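Twitching motility protein PilT (Aquifex aeolicus, PDB 2EYU) probably acts as the ATP-driven motor that retracts type IV pili for twitching motility, here as its C-terminal domain with a P-loop NTPase core. Local coordinates at residues L206-Q211 / P244-R249; K225-K228 / T233-D236. The protein carries 1 engineered substitution. All blocks are in the same frame, centred on the assembly; numbering follows the deposited sequence.

Contact 1. Residues L206-Q211 / P244-R249; sequences LMQSGQ and PKELER
Q208 extends its side chain across to the carboxylate of E246, and this one pair makes the whole contact, each residue giving about 34 Å² to the 67 Å² buried. Both CB atoms point toward the other segment, and the chains come from opposite directions over a CA to CA separation of 11.0 Å. On the glutamate, CG lies anti to the backbone N (chi1 -158°) and the chain runs extended from there, which carries the carboxylate well clear of its helix. The Q208 amide is probably turned over in the model, and the 2.3 Å between Q208 OE1 and E246 OE1 is too short to be trusted. Turned back, the amide may donate to the carboxylate, though the two groups would also have to ease apart. The surer anchor of the carboxylate is E246 OE2, which is hydrogen-bonded to the hydroxyl of Y204, a turn before Q208. The pair thus joins two C-terminal helices of the P-loop NTPase domain, helix 200-209 preceding the short edge strand 216-217 and helix 244-251 coming after it. Beside E246, L247 is buried against N220, L223 and Y224 of helix 219-228 and against A237 of helix 234-240. On the other segment, L206 packs on A190, I191 and L194 of helix 189-197, while M207, present as selenomethionine, lies on T218.

Contact 2. Residues K225-K228 / T233-D236; sequences KLYK and TLED
T233, at the N-cap position of helix 234-240, meets Y227 through its backbone: T233 C lies 3.9 Å from Y227 CD1, approaching the ring obliquely, while CB of T233 points away from the tyrosine segment and the side chain makes no capping bond. L234 follows and carries most of the contact. Its N is 3.5 Å from Y227 CE1, so the ring rests close against the first peptide of the helix, and L234 CB packs 3.8 Å from the same CE1. Further out, L234 CD1 sits over one face of the ring in a CH-pi contact, 4.3 Å from the centroid and 16° off the ring normal. The tyrosine has CG anti to the backbone N (chi1 169°), which swings the ring from helix 219-228 onto the start of helix 234-240; it also touches I232 in the loop between them. With Y227 cut back to an alanine, L234 CD1 would probably lose the face it lies on and a gap would be likely to open between the two helices. Beyond L234, D236 turns to another part of the fold, touching P172 and K173. Y227 therefore joins two consecutive helices by dispersion and CH-pi packing, a contact that depends on close fit more than on charge.

How the contacts relate
Contact 2 is nested in the chain inside the loop closed by contact 1, and both lie on the same side of the molecule's centre, their own centres about 23 and 20 Å from it respectively. Those centres are about 14 Å apart and the nearest atoms of the two contacts about 6 Å, without touching. Helices carry the connection: 234-240, which begins in contact 2, is followed in the chain by 244-251 of contact 1. Contact 1 brings together polar side-chain ends whose bonding is not settled; contact 2 is apolar; both are at the surface. Neither contact contains residues of the probable Walker A loop after strand 26-31; both join C-terminal helices.

Contact 1. Residues L206-Q211 / P244-R249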
loop_
_atom_site.group_PDB
_atom_site.type_symbol
_atom_site.label_atom_id
_atom_site.label_comp_id
_atom_site.label_asym_id
_atom_site.label_seq_id
_atom_site.Cartn_x
_atom_site.Cartn_y
_atom_site.Cartn_z
ATOM N N LEU A 206 12.792 12.208 -6.041
ATOM C CA LEU A 206 12.479 12.734 -4.705
ATOM C C LEU A 206 12.356 11.615 -3.687
ATOM O O LEU A 206 12.395 11.814 -2.471
ATOM C CB LEU A 206 11.172 13.528 -4.768
ATOM C CG LEU A 206 11.268 15.017 -4.434
ATOM C CD1 LEU A 206 12.378 15.666 -5.238
ATOM C CD2 LEU A 206 9.941 15.713 -4.697
HETATM N N MSE A 207 12.164 10.353 -4.114
HETATM C CA MSE A 207 12.057 9.363 -3.027
HETATM C C MSE A 207 13.460 9.076 -2.507
HETATM O O MSE A 207 13.615 8.723 -1.345
HETATM C CB MSE A 207 11.396 8.082 -3.501
HETATM C CG MSE A 207 9.874 8.007 -3.473
HETATM SE SE MSE A 207 9.191 6.688 -4.726
HETATM C CE MSE A 207 9.225 5.303 -3.354
ATOM N N GLN A 208 14.439 9.226 -3.401
ATOM C CA GLN A 208 15.829 8.959 -3.032
ATOM C C GLN A 208 16.361 9.935 -1.989
ATOM O O GLN A 208 17.368 9.645 -1.325
ATOM C CB GLN A 208 16.708 8.983 -4.287
ATOM C CG GLN A 208 16.948 7.594 -4.855
ATOM C CD GLN A 208 16.988 7.559 -6.366
ATOM O OE1 GLN A 208 17.405 6.565 -6.962
ATOM N NE2 GLN A 208 16.547 8.635 -7.005
ATOM N N SER A 209 15.695 11.075 -1.831
ATOM C CA SER A 209 16.116 12.130 -0.921
ATOM C C SER A 209 15.630 11.891 0.504
ATOM O O SER A 209 16.395 12.103 1.448
ATOM C CB SER A 209 15.613 13.501 -1.388
ATOM O OG SER A 209 14.991 14.197 -0.315
ATOM N N GLY A 210 14.372 11.473 0.645
ATOM C CA GLY A 210 13.863 11.065 1.946
ATOM C C GLY A 210 14.843 10.045 2.533
ATOM O O GLY A 210 14.710 8.851 2.252
ATOM N N GLN A 211 15.782 10.558 3.298
ATOM C CA GLN A 211 16.943 9.940 3.898
ATOM C C GLN A 211 16.687 8.529 4.420
ATOM O O GLN A 211 16.652 7.564 3.641
ATOM C CB GLN A 211 17.457 10.833 5.041
ATOM C CG GLN A 211 17.788 12.248 4.584
ATOM C CD GLN A 211 19.246 12.591 4.825
ATOM O OE1 GLN A 211 19.893 11.996 5.690
ATOM N NE2 GLN A 211 19.762 13.544 4.060
ATOM N N PRO A 244 18.876 -3.571 -9.934
ATOM C CA PRO A 244 20.163 -3.973 -9.355
ATOM C C PRO A 244 21.257 -2.959 -9.651
ATOM O O PRO A 244 22.147 -2.718 -8.837
ATOM C CB PRO A 244 20.412 -5.298 -10.066
ATOM C CG PRO A 244 19.581 -5.248 -11.304
ATOM C CD PRO A 244 18.313 -4.571 -10.855
ATOM N N LYS A 245 21.220 -2.321 -10.823
ATOM C CA LYS A 245 22.294 -1.417 -11.227
ATOM C C LYS A 245 22.475 -0.237 -10.278
ATOM O O LYS A 245 23.610 0.164 -9.989
ATOM C CB LYS A 245 22.019 -0.892 -12.640
ATOM C CG LYS A 245 23.024 -1.371 -13.673
ATOM C CD LYS A 245 22.723 -2.800 -14.098
ATOM C CE LYS A 245 23.647 -3.224 -15.230
ATOM N NZ LYS A 245 23.412 -2.404 -16.461
ATOM N N GLU A 246 21.349 0.305 -9.829
ATOM C CA GLU A 246 21.301 1.354 -8.820
ATOM C C GLU A 246 21.826 0.851 -7.478
ATOM O O GLU A 246 22.581 1.549 -6.799
ATOM C CB GLU A 246 19.867 1.879 -8.680
ATOM C CG GLU A 246 19.716 3.263 -8.094
ATOM C CD GLU A 246 18.420 3.541 -7.369
ATOM O OE1 GLU A 246 18.355 4.512 -6.578
ATOM O OE2 GLU A 246 17.425 2.813 -7.550
ATOM N N LEU A 247 21.483 -0.359 -7.041
ATOM C CA LEU A 247 22.043 -0.828 -5.757
ATOM C C LEU A 247 23.540 -1.041 -5.885
ATOM O O LEU A 247 24.345 -0.758 -4.979
ATOM C CB LEU A 247 21.320 -2.091 -5.303
ATOM C CG LEU A 247 21.560 -2.683 -3.925
ATOM C CD1 LEU A 247 21.489 -1.643 -2.810
ATOM C CD2 LEU A 247 20.565 -3.801 -3.610
ATOM N N GLU A 248 23.956 -1.573 -7.047
ATOM C CA GLU A 248 25.401 -1.851 -7.116
ATOM C C GLU A 248 26.147 -0.524 -7.101
ATOM O O GLU A 248 27.213 -0.409 -6.510
ATOM C CB GLU A 248 25.771 -2.647 -8.354
ATOM C CG GLU A 248 25.762 -1.848 -9.648
ATOM C CD GLU A 248 26.378 -2.619 -10.797
ATOM O OE1 GLU A 248 26.535 -3.850 -10.653
ATOM O OE2 GLU A 248 26.699 -2.002 -11.838
ATOM N N ARG A 249 25.551 0.476 -7.767
ATOM C CA ARG A 249 26.180 1.800 -7.740
ATOM C C ARG A 249 26.199 2.291 -6.301
ATOM O O ARG A 249 27.078 3.004 -5.838
ATOM C CB ARG A 249 25.463 2.793 -8.648
ATOM C CG ARG A 249 25.896 2.754 -10.100
ATOM C CD ARG A 249 27.401 2.905 -10.213
ATOM N NE ARG A 249 28.142 1.664 -10.368
ATOM C CZ ARG A 249 28.978 1.155 -9.471
ATOM N NH1 ARG A 249 29.196 1.779 -8.320
ATOM N NH2 ARG A 249 29.604 0.013 -9.726
#

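Contact 2. Residues K225-K228 / T233-D236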
loop_
_atom_site.group_PDB
_atom_site.type_symbol
_atom_site.label_atom_id
_atom_site.label_comp_id
_atom_site.label_asym_id
_atom_site.label_seq_id
_atom_site.Cartn_x
_atom_site.Cartn_y
_atom_site.Cartn_z
ATOM N N LYS A 225 20.226 -0.497 3.389
ATOM C CA LYS A 225 20.404 -0.428 4.846
ATOM C C LYS A 225 20.261 -1.781 5.519
ATOM O O LYS A 225 20.986 -2.078 6.474
ATOM C CB LYS A 225 19.446 0.581 5.473
ATOM C CG LYS A 225 18.189 0.898 4.690
ATOM C CD LYS A 225 17.173 1.589 5.596
ATOM C CE LYS A 225 16.596 0.605 6.596
ATOM N NZ LYS A 225 16.893 0.971 8.009
ATOM N N LEU A 226 19.359 -2.643 5.064
ATOM C CA LEU A 226 19.295 -3.987 5.636
ATOM C C LEU A 226 20.609 -4.742 5.453
ATOM O O LEU A 226 21.058 -5.438 6.367
ATOM C CB LEU A 226 18.171 -4.807 4.996
ATOM C CG LEU A 226 16.771 -4.230 5.257
ATOM C CD1 LEU A 226 15.668 -5.151 4.764
ATOM C CD2 LEU A 226 16.585 -3.906 6.741
ATOM N N TYR A 227 21.187 -4.600 4.264
ATOM C CA TYR A 227 22.466 -5.236 3.959
ATOM C C TYR A 227 23.556 -4.658 4.857
ATOM O O TYR A 227 24.371 -5.417 5.383
ATOM C CB TYR A 227 22.847 -5.089 2.478
ATOM C CG TYR A 227 24.279 -5.491 2.172
ATOM C CD1 TYR A 227 24.731 -6.792 2.322
ATOM C CD2 TYR A 227 25.203 -4.548 1.736
ATOM C CE1 TYR A 227 26.044 -7.152 2.042
ATOM C CE2 TYR A 227 26.509 -4.891 1.457
ATOM C CZ TYR A 227 26.928 -6.193 1.612
ATOM O OH TYR A 227 28.233 -6.529 1.330
ATOM N N LYS A 228 23.544 -3.338 4.999
ATOM C CA LYS A 228 24.591 -2.603 5.694
ATOM C C LYS A 228 24.506 -2.864 7.194
ATOM O O LYS A 228 25.411 -2.493 7.930
ATOM C CB LYS A 228 24.513 -1.103 5.418
ATOM C CG LYS A 228 25.328 -0.640 4.228
ATOM C CD LYS A 228 26.782 -0.403 4.604
ATOM C CE LYS A 228 27.712 -0.911 3.516
ATOM N NZ LYS A 228 27.542 -0.166 2.240
ATOM N N THR A 233 21.928 -10.968 3.013
ATOM C CA THR A 233 23.237 -11.042 2.353
ATOM C C THR A 233 23.215 -10.163 1.103
ATOM O O THR A 233 22.122 -9.766 0.681
ATOM C CB THR A 233 23.611 -12.494 2.053
ATOM O OG1 THR A 233 23.580 -13.203 3.308
ATOM C CG2 THR A 233 25.030 -12.640 1.531
ATOM N N LEU A 234 24.400 -9.870 0.576
ATOM C CA LEU A 234 24.548 -9.168 -0.691
ATOM C C LEU A 234 23.712 -9.846 -1.765
ATOM O O LEU A 234 22.965 -9.143 -2.447
ATOM C CB LEU A 234 26.005 -9.113 -1.159
ATOM C CG LEU A 234 26.337 -8.264 -2.384
ATOM C CD1 LEU A 234 25.739 -6.862 -2.286
ATOM C CD2 LEU A 234 27.840 -8.143 -2.579
ATOM N N GLU A 235 23.855 -11.171 -1.915
ATOM C CA GLU A 235 23.162 -11.839 -3.028
ATOM C C GLU A 235 21.647 -11.720 -2.912
ATOM O O GLU A 235 20.901 -11.598 -3.885
ATOM C CB GLU A 235 23.549 -13.310 -3.087
ATOM C CG GLU A 235 24.891 -13.627 -2.438
ATOM C CD GLU A 235 24.898 -15.015 -1.816
ATOM O OE1 GLU A 235 25.975 -15.489 -1.388
ATOM O OE2 GLU A 235 23.805 -15.628 -1.759
ATOM N N ASP A 236 21.158 -11.773 -1.680
ATOM C CA ASP A 236 19.713 -11.679 -1.449
ATOM C C ASP A 236 19.161 -10.316 -1.849
ATOM O O ASP A 236 18.036 -10.198 -2.328
ATOM C CB ASP A 236 19.430 -11.954 0.035
ATOM C CG ASP A 236 19.506 -13.452 0.315
ATOM O OD1 ASP A 236 19.367 -14.210 -0.668
ATOM O OD2 ASP A 236 19.697 -13.840 1.484
#